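Aldehyde reductase YahK (Escherichia coli, PDB 1UUF) catalyses the zinc-dependent reduction of a wide range of aldehydes to the corresponding primary alcohols, strongly preferring NADPH over NADH as electron donor. Local coordinates at residues A[177-182]-A[207-212]; A[182-187]-A[324-329]; A[81-86]-A[357-362]; A[188-193]-A[283-288]; A[201-206]-A[228-233]. All coordinates share one frame; numbering follows the deposited sequence.

Interaction 1 of 5, residues A[177-182]-A[207-212]; sequences LCAGIT and GHMGIK. With ZN (zinc ion), chain C.
Ala179 and Gly180 meet Met209 in an apolar contact between two helices, deep in the subunit, where helix 176-189, which carries a ligand of the catalytic zinc, lies against helix 205-216 of the Rossmann-type domain. CB of Ala179 comes 4.2 Å from CG of Met209, and this CG is equally close, 4.2 Å, to the backbone N of Gly180. The CA atoms of Gly180 and Met209 are 5.8 Å apart, the closest such pair between the two segments. The methionine has CG beside its backbone N (chi1 -77°), and bends at chi2 and chi3 fold the chain back, with CG laid against CB of Ala179 and N of Gly180. Just before this surface, Cys178 binds zinc through SG at 2.4 Å, alongside Cys60, His82 and a water. Its carbonyl O receives two donors from Thr182, the backbone N and OG1. Beyond the contact, Ile181 packs on helix 317-330, while His208, Ile211 and Lys212 touch Leu237 of helix 231-237.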
# COMPACT_ATOMS: atom_id res chain seq x y z
N LEU A 177 -20.43 -13.45 -9.23
CA LEU A 177 -19.59 -13.25 -10.41
C LEU A 177 -18.83 -11.92 -10.49
O LEU A 177 -17.91 -11.78 -11.30
CB LEU A 177 -20.41 -13.49 -11.68
CG LEU A 177 -20.63 -14.98 -12.03
CD1 LEU A 177 -19.28 -15.64 -12.30
CD2 LEU A 177 -21.35 -15.70 -10.90
N CYS A 178 -19.24 -10.94 -9.69
CA CYS A 178 -18.51 -9.68 -9.65
C CYS A 178 -18.38 -9.21 -8.21
O CYS A 178 -17.28 -9.16 -7.66
CB CYS A 178 -19.17 -8.57 -10.47
SG CYS A 178 -18.15 -7.04 -10.39
N ALA A 179 -19.51 -8.88 -7.58
CA ALA A 179 -19.48 -8.42 -6.20
C ALA A 179 -18.75 -9.45 -5.34
O ALA A 179 -17.94 -9.10 -4.48
CB ALA A 179 -20.89 -8.22 -5.68
N GLY A 180 -19.03 -10.72 -5.58
CA GLY A 180 -18.39 -11.77 -4.80
C GLY A 180 -16.88 -11.83 -4.99
O GLY A 180 -16.12 -11.69 -4.04
N ILE A 181 -16.44 -12.05 -6.23
CA ILE A 181 -15.01 -12.16 -6.47
C ILE A 181 -14.25 -10.87 -6.13
O ILE A 181 -13.10 -10.93 -5.68
CB ILE A 181 -14.72 -12.59 -7.93
CG1 ILE A 181 -13.21 -12.79 -8.13
CG2 ILE A 181 -15.27 -11.56 -8.90
CD1 ILE A 181 -12.60 -13.86 -7.24
N THR A 182 -14.88 -9.72 -6.32
CA THR A 182 -14.23 -8.45 -6.01
C THR A 182 -13.80 -8.38 -4.55
O THR A 182 -12.80 -7.75 -4.22
CB THR A 182 -15.16 -7.26 -6.35
OG1 THR A 182 -15.32 -7.21 -7.77
CG2 THR A 182 -14.57 -5.94 -5.87
N GLY A 207 -20.10 -4.68 0.22
CA GLY A 207 -19.93 -4.87 1.64
C GLY A 207 -20.58 -6.12 2.20
O GLY A 207 -19.97 -6.84 3.00
N HIS A 208 -21.82 -6.39 1.80
CA HIS A 208 -22.50 -7.57 2.33
C HIS A 208 -21.78 -8.86 1.93
O HIS A 208 -21.76 -9.82 2.70
CB HIS A 208 -24.00 -7.55 1.95
CG HIS A 208 -24.38 -8.44 0.80
ND1 HIS A 208 -24.03 -8.18 -0.50
CD2 HIS A 208 -25.15 -9.56 0.77
CE1 HIS A 208 -24.57 -9.08 -1.29
NE2 HIS A 208 -25.26 -9.93 -0.55
N MET A 209 -21.16 -8.87 0.75
CA MET A 209 -20.42 -10.06 0.32
C MET A 209 -19.10 -10.14 1.08
O MET A 209 -18.63 -11.23 1.42
CB MET A 209 -20.13 -10.03 -1.18
CG MET A 209 -21.32 -10.38 -2.07
SD MET A 209 -22.21 -11.86 -1.54
CE MET A 209 -20.89 -13.05 -1.28
N GLY A 210 -18.49 -8.99 1.34
CA GLY A 210 -17.23 -8.97 2.07
C GLY A 210 -17.41 -9.54 3.47
O GLY A 210 -16.56 -10.29 3.96
N ILE A 211 -18.51 -9.19 4.11
CA ILE A 211 -18.79 -9.69 5.46
C ILE A 211 -19.05 -11.19 5.41
O ILE A 211 -18.47 -11.96 6.18
CB ILE A 211 -20.00 -8.95 6.07
CG1 ILE A 211 -19.65 -7.47 6.22
CG2 ILE A 211 -20.36 -9.56 7.42
CD1 ILE A 211 -20.82 -6.61 6.67
N LYS A 212 -19.94 -11.61 4.51
CA LYS A 212 -20.26 -13.03 4.37
C LYS A 212 -19.01 -13.87 4.13
O LYS A 212 -18.81 -14.91 4.77
CB LYS A 212 -21.21 -13.25 3.19
CG LYS A 212 -22.66 -12.87 3.41
CD LYS A 212 -23.40 -12.95 2.07
CE LYS A 212 -24.90 -12.76 2.22
NZ LYS A 212 -25.59 -14.04 2.58
ZN ZN C . -19.30 -5.25 -11.47
O HOH W 1 -17.47 -3.88 -11.57

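Interaction 2 of 5, residues A[182-187]-A[324-329]; sequences TTYSPL and LDFCAE
Tyr184 and Phe326 form an oblique aromatic pair in a helix-helix packing contact of the zinc-containing alcohol dehydrogenase fold, between helix 176-189, which carries the zinc ligand Cys178 near its start, and helix 317-330; the tyrosine side chain is about 13 Å from the catalytic zinc. The helices are too far apart here for backbone packing: the nearest CA atoms, those of Tyr184 and Leu324, are 10.1 Å from each other, and the two rings fill the distance. Each ring leaves its helix with CG anti to the backbone N (chi1 -177° for the tyrosine), and each CB already points at the opposite segment. The ring centroids lie 5.9 Å apart and the planes are inclined at 53°.

The phenolic OH of Tyr184 ends near CB of Phe326 and takes its polar partners elsewhere, in hydrogen bonds with Glu322 of the opposing helix and with NE of Arg188 one turn further along its own. Arg188 serves both aromatics, since it also makes a cation-pi contact with Phe326. Next to the tyrosine, Ser185 bonds to Glu319, a second polar tie between these helices, and the backbone then kinks where the N of Pro186 has no bond to the preceding turn. The closest touch across the segments is CE1 of Tyr184 on CD2 of Phe326, at 4.0 Å, while the phenolic OH stands 4.2 Å from CB of Phe326.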
# COMPACT_ATOMS: atom_id res chain seq x y z
N THR A 182 -14.88 -9.72 -6.32
CA THR A 182 -14.23 -8.45 -6.01
C THR A 182 -13.80 -8.38 -4.55
O THR A 182 -12.80 -7.75 -4.22
CB THR A 182 -15.16 -7.26 -6.35
OG1 THR A 182 -15.32 -7.21 -7.77
CG2 THR A 182 -14.57 -5.94 -5.87
N THR A 183 -14.56 -9.02 -3.67
CA THR A 183 -14.21 -9.02 -2.25
C THR A 183 -13.44 -10.28 -1.87
O THR A 183 -12.55 -10.25 -1.03
CB THR A 183 -15.47 -8.87 -1.35
OG1 THR A 183 -16.42 -9.90 -1.63
CG2 THR A 183 -16.14 -7.52 -1.59
N TYR A 184 -13.78 -11.40 -2.51
CA TYR A 184 -13.11 -12.66 -2.23
C TYR A 184 -11.63 -12.58 -2.57
O TYR A 184 -10.78 -13.01 -1.79
CB TYR A 184 -13.74 -13.79 -3.06
CG TYR A 184 -13.16 -15.16 -2.80
CD1 TYR A 184 -13.66 -15.97 -1.78
CD2 TYR A 184 -12.12 -15.66 -3.59
CE1 TYR A 184 -13.14 -17.24 -1.55
CE2 TYR A 184 -11.59 -16.93 -3.36
CZ TYR A 184 -12.11 -17.71 -2.34
OH TYR A 184 -11.59 -18.97 -2.12
N SER A 185 -11.31 -12.03 -3.74
CA SER A 185 -9.92 -11.94 -4.17
C SER A 185 -8.98 -11.25 -3.18
O SER A 185 -7.93 -11.80 -2.82
CB SER A 185 -9.83 -11.26 -5.53
OG SER A 185 -8.51 -11.35 -6.03
N PRO A 186 -9.32 -10.02 -2.75
CA PRO A 186 -8.43 -9.34 -1.80
C PRO A 186 -8.40 -10.02 -0.43
O PRO A 186 -7.38 -10.00 0.25
CB PRO A 186 -8.98 -7.92 -1.76
CG PRO A 186 -10.44 -8.10 -2.06
CD PRO A 186 -10.42 -9.13 -3.17
N LEU A 187 -9.52 -10.61 -0.03
CA LEU A 187 -9.56 -11.29 1.26
C LEU A 187 -8.55 -12.44 1.22
O LEU A 187 -7.84 -12.68 2.20
CB LEU A 187 -10.96 -11.83 1.56
CG LEU A 187 -11.98 -10.76 1.95
CD1 LEU A 187 -13.37 -11.39 2.00
CD2 LEU A 187 -11.60 -10.15 3.30
N LEU A 324 -16.42 -19.80 -6.41
CA LEU A 324 -17.70 -20.45 -6.64
C LEU A 324 -17.77 -21.81 -5.96
O LEU A 324 -18.79 -22.17 -5.38
CB LEU A 324 -17.95 -20.58 -8.14
CG LEU A 324 -18.29 -19.24 -8.81
CD1 LEU A 324 -18.31 -19.40 -10.32
CD2 LEU A 324 -19.64 -18.75 -8.31
N ASP A 325 -16.68 -22.57 -6.03
CA ASP A 325 -16.63 -23.90 -5.41
C ASP A 325 -16.75 -23.75 -3.89
O ASP A 325 -17.50 -24.48 -3.24
CB ASP A 325 -15.33 -24.62 -5.75
CG ASP A 325 -15.19 -24.91 -7.24
OD1 ASP A 325 -16.21 -24.86 -7.96
OD2 ASP A 325 -14.06 -25.20 -7.68
N PHE A 326 -15.99 -22.81 -3.35
CA PHE A 326 -15.98 -22.51 -1.92
C PHE A 326 -17.39 -22.12 -1.46
O PHE A 326 -17.89 -22.62 -0.45
CB PHE A 326 -15.00 -21.36 -1.65
CG PHE A 326 -14.96 -20.89 -0.22
CD1 PHE A 326 -14.20 -21.57 0.73
CD2 PHE A 326 -15.66 -19.75 0.17
CE1 PHE A 326 -14.14 -21.11 2.05
CE2 PHE A 326 -15.61 -19.29 1.48
CZ PHE A 326 -14.85 -19.97 2.43
N CYS A 327 -18.03 -21.23 -2.21
CA CYS A 327 -19.37 -20.79 -1.86
C CYS A 327 -20.38 -21.93 -1.97
O CYS A 327 -21.32 -22.01 -1.18
CB CYS A 327 -19.80 -19.62 -2.75
SG CYS A 327 -18.91 -18.08 -2.37
N ALA A 328 -20.19 -22.81 -2.95
CA ALA A 328 -21.12 -23.92 -3.11
C ALA A 328 -21.01 -24.87 -1.92
O ALA A 328 -22.01 -25.31 -1.36
CB ALA A 328 -20.82 -24.68 -4.41
N GLU A 329 -19.78 -25.17 -1.52
CA GLU A 329 -19.56 -26.08 -0.40
C GLU A 329 -20.03 -25.49 0.93
O GLU A 329 -20.42 -26.24 1.83
CB GLU A 329 -18.09 -26.48 -0.31
CG GLU A 329 -17.11 -25.34 -0.18
CD GLU A 329 -15.69 -25.82 0.04
OE1 GLU A 329 -15.20 -26.64 -0.76
OE2 GLU A 329 -15.05 -25.37 1.02

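Interaction 3 of 5, residues A[81-86]-A[357-362]; sequences GHEIVG and KYRFVI. With ZN (zinc ion), chain C.
Glu83 and Arg359 meet in a two-pronged salt bridge, with the arginine gripping side-on through NE and one terminal nitrogen, each given to a different carboxylate oxygen. NE of Arg359 donates to OE1 of Glu83 at 2.8 Å, nearly straight at 162° and on the syn side of that oxygen. NH2 of Arg359 reaches OE2 of Glu83 at 3.0 Å, but from above the carboxylate plane, because the two flat groups are turned 36° against each other. Both oxygens nevertheless lie close to the guanidinium plane. Glu83 sets CG beside its backbone N (chi1 -64°) and runs extended to meet the arginine, bent at chi2, at about a right angle. OE2 of Glu83 has a further donor in the backbone N of Ala179.

The segment 81-86 carries the Gly-His-Glu signature of zinc-containing alcohol dehydrogenases, in which the histidine is a metal ligand: NE2 of His82 binds the catalytic zinc at 2.2 Å. The salt bridge thus forms a second shell round the metal, Glu83 touching Cys178 and Arg359 touching Cys60, the other two protein ligands. An alanine in place of Arg359 removes both guanidinium bonds and would probably leave OE1 of Glu83 without its mate and the buried carboxylate more able to turn.

Further out, Glu83 is bonded through its backbone to Gly58, and a stacked Tyr134 supports the ring of His82. A cis peptide bond precedes Tyr358, whose ring meets His208, and strand 359-363 then pairs with strand 49-58.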
# COMPACT_ATOMS: atom_id res chain seq x y z
N GLY A 81 -24.36 -5.37 -17.60
CA GLY A 81 -24.58 -6.67 -16.99
C GLY A 81 -23.38 -7.59 -17.06
O GLY A 81 -22.98 -8.00 -18.14
N HIS A 82 -22.81 -7.92 -15.91
CA HIS A 82 -21.69 -8.85 -15.90
C HIS A 82 -21.60 -9.72 -14.64
O HIS A 82 -20.52 -10.03 -14.15
CB HIS A 82 -20.36 -8.13 -16.18
CG HIS A 82 -20.03 -7.01 -15.24
ND1 HIS A 82 -19.15 -6.00 -15.59
CD2 HIS A 82 -20.41 -6.76 -13.97
CE1 HIS A 82 -19.01 -5.18 -14.56
NE2 HIS A 82 -19.76 -5.62 -13.57
N GLU A 83 -22.77 -10.09 -14.14
CA GLU A 83 -22.91 -10.98 -12.99
C GLU A 83 -23.94 -11.96 -13.55
O GLU A 83 -25.10 -12.01 -13.12
CB GLU A 83 -23.46 -10.23 -11.77
CG GLU A 83 -22.52 -9.14 -11.25
CD GLU A 83 -22.90 -8.62 -9.88
OE1 GLU A 83 -24.10 -8.55 -9.58
OE2 GLU A 83 -21.98 -8.27 -9.10
N ILE A 84 -23.48 -12.71 -14.54
CA ILE A 84 -24.29 -13.65 -15.31
C ILE A 84 -24.26 -15.13 -14.93
O ILE A 84 -23.20 -15.71 -14.73
CB ILE A 84 -23.87 -13.57 -16.80
CG1 ILE A 84 -24.01 -12.13 -17.30
CG2 ILE A 84 -24.70 -14.52 -17.66
CD1 ILE A 84 -23.25 -11.85 -18.59
N VAL A 85 -25.45 -15.74 -14.85
CA VAL A 85 -25.56 -17.17 -14.58
C VAL A 85 -26.62 -17.72 -15.53
O VAL A 85 -27.59 -17.04 -15.85
CB VAL A 85 -25.96 -17.48 -13.12
CG1 VAL A 85 -24.88 -17.00 -12.18
CG2 VAL A 85 -27.31 -16.85 -12.79
N GLY A 86 -26.41 -18.94 -16.00
CA GLY A 86 -27.36 -19.53 -16.92
C GLY A 86 -27.05 -20.99 -17.20
O GLY A 86 -26.33 -21.63 -16.43
N LYS A 357 -31.36 -4.79 -0.32
CA LYS A 357 -30.70 -5.72 0.59
C LYS A 357 -30.43 -7.08 -0.04
O LYS A 357 -31.21 -8.02 0.12
CB LYS A 357 -31.55 -5.90 1.85
CG LYS A 357 -31.68 -4.64 2.70
CD LYS A 357 -32.48 -4.89 3.98
CE LYS A 357 -33.94 -5.21 3.70
NZ LYS A 357 -34.12 -6.51 3.00
N TYR A 358 -29.31 -7.21 -0.76
CA TYR A 358 -28.36 -6.12 -0.96
C TYR A 358 -27.94 -6.03 -2.42
O TYR A 358 -27.04 -5.26 -2.77
CB TYR A 358 -27.11 -6.34 -0.11
CG TYR A 358 -27.38 -6.19 1.36
CD1 TYR A 358 -27.91 -7.25 2.10
CD2 TYR A 358 -27.17 -4.97 2.00
CE1 TYR A 358 -28.23 -7.08 3.44
CE2 TYR A 358 -27.49 -4.80 3.33
CZ TYR A 358 -28.02 -5.85 4.05
OH TYR A 358 -28.35 -5.67 5.37
N ARG A 359 -28.59 -6.82 -3.26
CA ARG A 359 -28.25 -6.86 -4.67
C ARG A 359 -29.48 -7.12 -5.52
O ARG A 359 -30.26 -8.03 -5.23
CB ARG A 359 -27.22 -7.97 -4.91
CG ARG A 359 -25.85 -7.51 -5.38
CD ARG A 359 -25.89 -7.05 -6.83
NE ARG A 359 -24.55 -6.84 -7.38
CZ ARG A 359 -23.73 -5.84 -7.04
NH1 ARG A 359 -24.12 -4.95 -6.14
NH2 ARG A 359 -22.54 -5.74 -7.60
N PHE A 360 -29.66 -6.33 -6.57
CA PHE A 360 -30.77 -6.55 -7.47
C PHE A 360 -30.32 -7.60 -8.48
O PHE A 360 -29.16 -7.60 -8.90
CB PHE A 360 -31.14 -5.28 -8.24
CG PHE A 360 -31.90 -4.27 -7.42
CD1 PHE A 360 -31.31 -3.07 -7.06
CD2 PHE A 360 -33.20 -4.53 -7.01
CE1 PHE A 360 -32.00 -2.12 -6.30
CE2 PHE A 360 -33.91 -3.59 -6.26
CZ PHE A 360 -33.31 -2.39 -5.90
N VAL A 361 -31.22 -8.51 -8.84
CA VAL A 361 -30.91 -9.53 -9.82
C VAL A 361 -32.07 -9.60 -10.81
O VAL A 361 -33.22 -9.77 -10.43
CB VAL A 361 -30.70 -10.92 -9.18
CG1 VAL A 361 -30.55 -11.99 -10.26
CG2 VAL A 361 -29.45 -10.89 -8.32
N ILE A 362 -31.74 -9.44 -12.09
CA ILE A 362 -32.72 -9.48 -13.16
C ILE A 362 -33.14 -10.90 -13.51
O ILE A 362 -32.31 -11.80 -13.62
CB ILE A 362 -32.16 -8.82 -14.44
CG1 ILE A 362 -31.80 -7.36 -14.16
CG2 ILE A 362 -33.17 -8.93 -15.57
CD1 ILE A 362 -30.80 -6.79 -15.14
ZN ZN C . -19.30 -5.25 -11.47
O HOH W 1 -17.47 -3.88 -11.57

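Interaction 4 of 5, residues A[188-193]-A[283-288]; sequences RHWQAG and TMTLVG
Trp190 lies across two threonines of strand 282-286, and the contact is tight at one end of the indole and watery at the other. The tight end belongs to Thr285. Its OG1, anti to the carbonyl carbon (chi1 -63°), is thereby presented to one face of the six-membered ring, displaced toward the rim, and comes within 3.3 Å of Trp190 CH2; CG2 of Thr285 follows at 3.8 Å from CZ3 of Trp190. This buried hydroxyl has no hydrogen-bond partner anywhere in the model. Phe260 meets the indole nearly parallel, and Ala310 of the next strand touches it too.

At the pyrrole end the fit relaxes. NE1 of Trp190 and OG1 of Thr283 stand 3.6 Å apart, and instead of bonding directly they share a water in the plane of the indole. That water accepts from NE1 of Trp190 at 3.0 Å and lies 2.7 Å from OG1 of Thr283.

Trp190 points at the strand from where helix 176-189 stops. Arg306 of the second subunit packs on Trp190 and His189. Gln191, with positive phi, is the C-prime residue of a Schellman motif, closed by Ala192 N to Leu187 O and Gln191 N to Arg188 O, beside the parallel sheet of a Rossmann fold.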
# COMPACT_ATOMS: atom_id res chain seq x y z
N ARG A 188 -8.49 -13.14 0.09
CA ARG A 188 -7.54 -14.23 -0.06
C ARG A 188 -6.12 -13.70 -0.22
O ARG A 188 -5.19 -14.22 0.39
CB ARG A 188 -7.89 -15.10 -1.27
CG ARG A 188 -9.10 -16.00 -1.10
CD ARG A 188 -8.95 -16.94 0.10
NE ARG A 188 -9.96 -18.00 0.10
CZ ARG A 188 -10.21 -18.79 1.14
NH1 ARG A 188 -9.53 -18.65 2.27
NH2 ARG A 188 -11.14 -19.74 1.04
N HIS A 189 -5.95 -12.67 -1.03
CA HIS A 189 -4.62 -12.11 -1.26
C HIS A 189 -3.96 -11.63 0.02
O HIS A 189 -2.76 -11.84 0.22
CB HIS A 189 -4.66 -10.97 -2.27
CG HIS A 189 -3.32 -10.60 -2.81
ND1 HIS A 189 -2.74 -9.36 -2.60
CD2 HIS A 189 -2.43 -11.31 -3.55
CE1 HIS A 189 -1.56 -9.33 -3.19
NE2 HIS A 189 -1.35 -10.50 -3.78
N TRP A 190 -4.73 -10.98 0.89
CA TRP A 190 -4.17 -10.50 2.15
C TRP A 190 -4.40 -11.48 3.29
O TRP A 190 -4.39 -11.13 4.47
CB TRP A 190 -4.71 -9.09 2.45
CG TRP A 190 -3.91 -8.04 1.71
CD1 TRP A 190 -2.71 -7.50 2.09
CD2 TRP A 190 -4.22 -7.47 0.43
NE1 TRP A 190 -2.25 -6.63 1.12
CE2 TRP A 190 -3.16 -6.59 0.09
CE3 TRP A 190 -5.29 -7.61 -0.47
CZ2 TRP A 190 -3.14 -5.86 -1.10
CZ3 TRP A 190 -5.26 -6.89 -1.66
CH2 TRP A 190 -4.20 -6.02 -1.96
N GLN A 191 -4.62 -12.73 2.89
CA GLN A 191 -4.78 -13.87 3.78
C GLN A 191 -5.73 -13.79 4.96
O GLN A 191 -5.35 -14.09 6.09
CB GLN A 191 -3.39 -14.28 4.28
CG GLN A 191 -2.32 -14.16 3.20
CD GLN A 191 -0.95 -14.63 3.65
OE1 GLN A 191 0.06 -14.32 3.01
NE2 GLN A 191 -0.91 -15.40 4.73
N ALA A 192 -6.97 -13.39 4.70
CA ALA A 192 -7.97 -13.31 5.76
C ALA A 192 -8.25 -14.74 6.21
O ALA A 192 -8.34 -15.64 5.38
CB ALA A 192 -9.24 -12.67 5.24
N GLY A 193 -8.39 -14.95 7.51
CA GLY A 193 -8.66 -16.29 8.01
C GLY A 193 -8.60 -16.36 9.51
O GLY A 193 -8.51 -15.33 10.17
N THR A 283 -2.64 -3.59 5.96
CA THR A 283 -3.04 -2.96 4.71
C THR A 283 -4.53 -2.73 4.62
O THR A 283 -5.31 -3.53 5.13
CB THR A 283 -2.66 -3.86 3.50
OG1 THR A 283 -1.24 -4.01 3.44
CG2 THR A 283 -3.18 -3.25 2.19
N MET A 284 -4.93 -1.62 4.00
CA MET A 284 -6.35 -1.37 3.76
C MET A 284 -6.44 -1.34 2.25
O MET A 284 -5.73 -0.57 1.60
CB MET A 284 -6.82 -0.02 4.32
CG MET A 284 -8.23 0.33 3.80
SD MET A 284 -9.04 1.67 4.68
CE MET A 284 -7.89 3.01 4.35
N THR A 285 -7.29 -2.20 1.70
CA THR A 285 -7.44 -2.26 0.25
C THR A 285 -8.80 -1.73 -0.15
O THR A 285 -9.81 -2.11 0.43
CB THR A 285 -7.28 -3.71 -0.24
OG1 THR A 285 -5.96 -4.16 0.06
CG2 THR A 285 -7.53 -3.80 -1.75
N LEU A 286 -8.80 -0.86 -1.15
CA LEU A 286 -10.03 -0.25 -1.64
C LEU A 286 -10.53 -1.02 -2.87
O LEU A 286 -9.75 -1.36 -3.75
CB LEU A 286 -9.77 1.20 -2.03
CG LEU A 286 -8.91 2.03 -1.08
CD1 LEU A 286 -8.68 3.42 -1.67
CD2 LEU A 286 -9.57 2.12 0.28
N VAL A 287 -11.84 -1.29 -2.92
CA VAL A 287 -12.41 -1.99 -4.07
C VAL A 287 -13.66 -1.30 -4.61
O VAL A 287 -14.18 -1.69 -5.66
CB VAL A 287 -12.76 -3.47 -3.75
CG1 VAL A 287 -11.51 -4.24 -3.41
CG2 VAL A 287 -13.75 -3.53 -2.59
N GLY A 288 -14.13 -0.28 -3.91
CA GLY A 288 -15.30 0.44 -4.37
C GLY A 288 -15.02 1.25 -5.63
O GLY A 288 -13.86 1.55 -5.93
O HOH W 2 0.08 -4.76 1.19

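Interaction 5 of 5, residues A[201-206]-A[228-233]; sequences VGIGGL and EAKREA
Lys230 reaches across to Ile203, in the glycine-rich turn that follows the first strand of the Rossmann domain. Its CB points at the turn, and the chain runs on through CG and CD. A bend at chi3 (74°) then swings CE alongside the isoleucine, where CE of Lys230 lies 3.4 Å from CB of Ile203, tighter than usual for two carbons. At the tip, NZ of Lys230 donates to the carbonyl O of Ile203 at 2.6 Å, standing 68° above the carbonyl plane and touching CB of Ile203 at 3.3 Å. Two waters bond weakly to NZ and also accept from the backbone N of Ile203. A methionine in place of Lys230 takes away those weak water bonds and would probably leave the Ile203 carbonyl without this donor. Gly202, Gly204 and Gly207 fit the GxGxxG pattern of dinucleotide-binding turns, and a lysine just beyond the second strand is consistent with a positive charge placed for the 2'-phosphate of NADPH.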
# COMPACT_ATOMS: atom_id res chain seq x y z
N VAL A 201 -15.53 -2.20 5.33
CA VAL A 201 -16.15 -0.89 5.36
C VAL A 201 -17.24 -0.81 4.30
O VAL A 201 -16.98 -1.05 3.12
CB VAL A 201 -15.13 0.24 5.09
CG1 VAL A 201 -15.79 1.59 5.31
CG2 VAL A 201 -13.93 0.08 6.01
N GLY A 202 -18.46 -0.49 4.72
CA GLY A 202 -19.56 -0.39 3.79
C GLY A 202 -20.48 -1.59 3.88
O GLY A 202 -20.02 -2.73 3.94
N ILE A 203 -21.79 -1.34 3.89
CA ILE A 203 -22.77 -2.42 3.98
C ILE A 203 -23.70 -2.41 2.77
O ILE A 203 -24.92 -2.45 2.91
CB ILE A 203 -23.62 -2.29 5.27
CG1 ILE A 203 -22.74 -1.90 6.46
CG2 ILE A 203 -24.32 -3.62 5.56
CD1 ILE A 203 -21.72 -2.94 6.86
N GLY A 204 -23.11 -2.35 1.58
CA GLY A 204 -23.89 -2.35 0.36
C GLY A 204 -23.71 -3.67 -0.38
O GLY A 204 -23.45 -4.69 0.25
N GLY A 205 -23.83 -3.65 -1.70
CA GLY A 205 -23.67 -4.87 -2.48
C GLY A 205 -22.34 -5.55 -2.24
O GLY A 205 -22.28 -6.75 -1.97
N LEU A 206 -21.26 -4.78 -2.33
CA LEU A 206 -19.92 -5.30 -2.11
C LEU A 206 -19.70 -5.62 -0.64
O LEU A 206 -19.18 -6.67 -0.28
CB LEU A 206 -18.86 -4.29 -2.56
CG LEU A 206 -18.69 -4.06 -4.05
CD1 LEU A 206 -17.67 -2.95 -4.28
CD2 LEU A 206 -18.22 -5.34 -4.72
N GLU A 228 -26.37 4.38 12.27
CA GLU A 228 -26.84 3.38 13.23
C GLU A 228 -27.88 2.46 12.61
O GLU A 228 -28.08 1.34 13.06
CB GLU A 228 -27.46 4.07 14.45
CG GLU A 228 -26.45 4.73 15.37
CD GLU A 228 -25.46 3.73 15.93
OE1 GLU A 228 -25.90 2.72 16.52
OE2 GLU A 228 -24.24 3.96 15.78
N ALA A 229 -28.53 2.94 11.56
CA ALA A 229 -29.58 2.18 10.89
C ALA A 229 -29.15 0.81 10.37
O ALA A 229 -29.94 -0.13 10.39
CB ALA A 229 -30.16 3.00 9.74
N LYS A 230 -27.90 0.69 9.93
CA LYS A 230 -27.43 -0.58 9.39
C LYS A 230 -26.64 -1.45 10.36
O LYS A 230 -26.08 -2.47 9.96
CB LYS A 230 -26.60 -0.31 8.13
CG LYS A 230 -27.34 0.56 7.12
CD LYS A 230 -26.49 0.87 5.90
CE LYS A 230 -26.37 -0.33 4.99
NZ LYS A 230 -25.48 -0.03 3.83
N ARG A 231 -26.60 -1.05 11.62
CA ARG A 231 -25.85 -1.82 12.61
C ARG A 231 -26.37 -3.25 12.77
O ARG A 231 -25.60 -4.20 12.72
CB ARG A 231 -25.86 -1.11 13.97
CG ARG A 231 -25.03 -1.82 15.03
CD ARG A 231 -25.13 -1.12 16.37
NE ARG A 231 -24.54 0.22 16.34
CZ ARG A 231 -23.25 0.47 16.50
NH1 ARG A 231 -22.39 -0.52 16.71
NH2 ARG A 231 -22.80 1.72 16.44
N GLU A 232 -27.68 -3.39 12.97
CA GLU A 232 -28.26 -4.73 13.12
C GLU A 232 -28.08 -5.54 11.85
O GLU A 232 -27.83 -6.75 11.90
CB GLU A 232 -29.74 -4.63 13.47
CG GLU A 232 -30.01 -4.21 14.90
CD GLU A 232 -29.39 -5.16 15.90
OE1 GLU A 232 -29.63 -6.39 15.78
OE2 GLU A 232 -28.67 -4.69 16.81
N ALA A 233 -28.22 -4.88 10.70
CA ALA A 233 -28.08 -5.54 9.41
C ALA A 233 -26.69 -6.15 9.26
O ALA A 233 -26.54 -7.26 8.73
CB ALA A 233 -28.35 -4.55 8.29
O HOH W 3 -22.77 1.57 5.05
O HOH W 4 -22.88 1.43 2.49

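How the interactions relate
Followed from the N terminus, the chain first enters interaction 3, whose long closure from 81-86 to 357-362 encloses all the others and draws the C-terminal strand back to the catalytic domain. Helix 176-189 then supplies three contacts. Interaction 1 closes a short loop to 207-212 and crosses interactions 2, 4 and 5; it shares Thr182 with interaction 2. Interaction 2 spans to 324-329 and contains interaction 4, which in turn contains interaction 5. Helix 176-189 is thereby tied to helices 205-216 and 317-330 and strand 282-286, while interaction 5 joins the glycine-rich turn before helix 205-216 to the start of helix 231-237. Interactions 1 and 3 share the catalytic zinc.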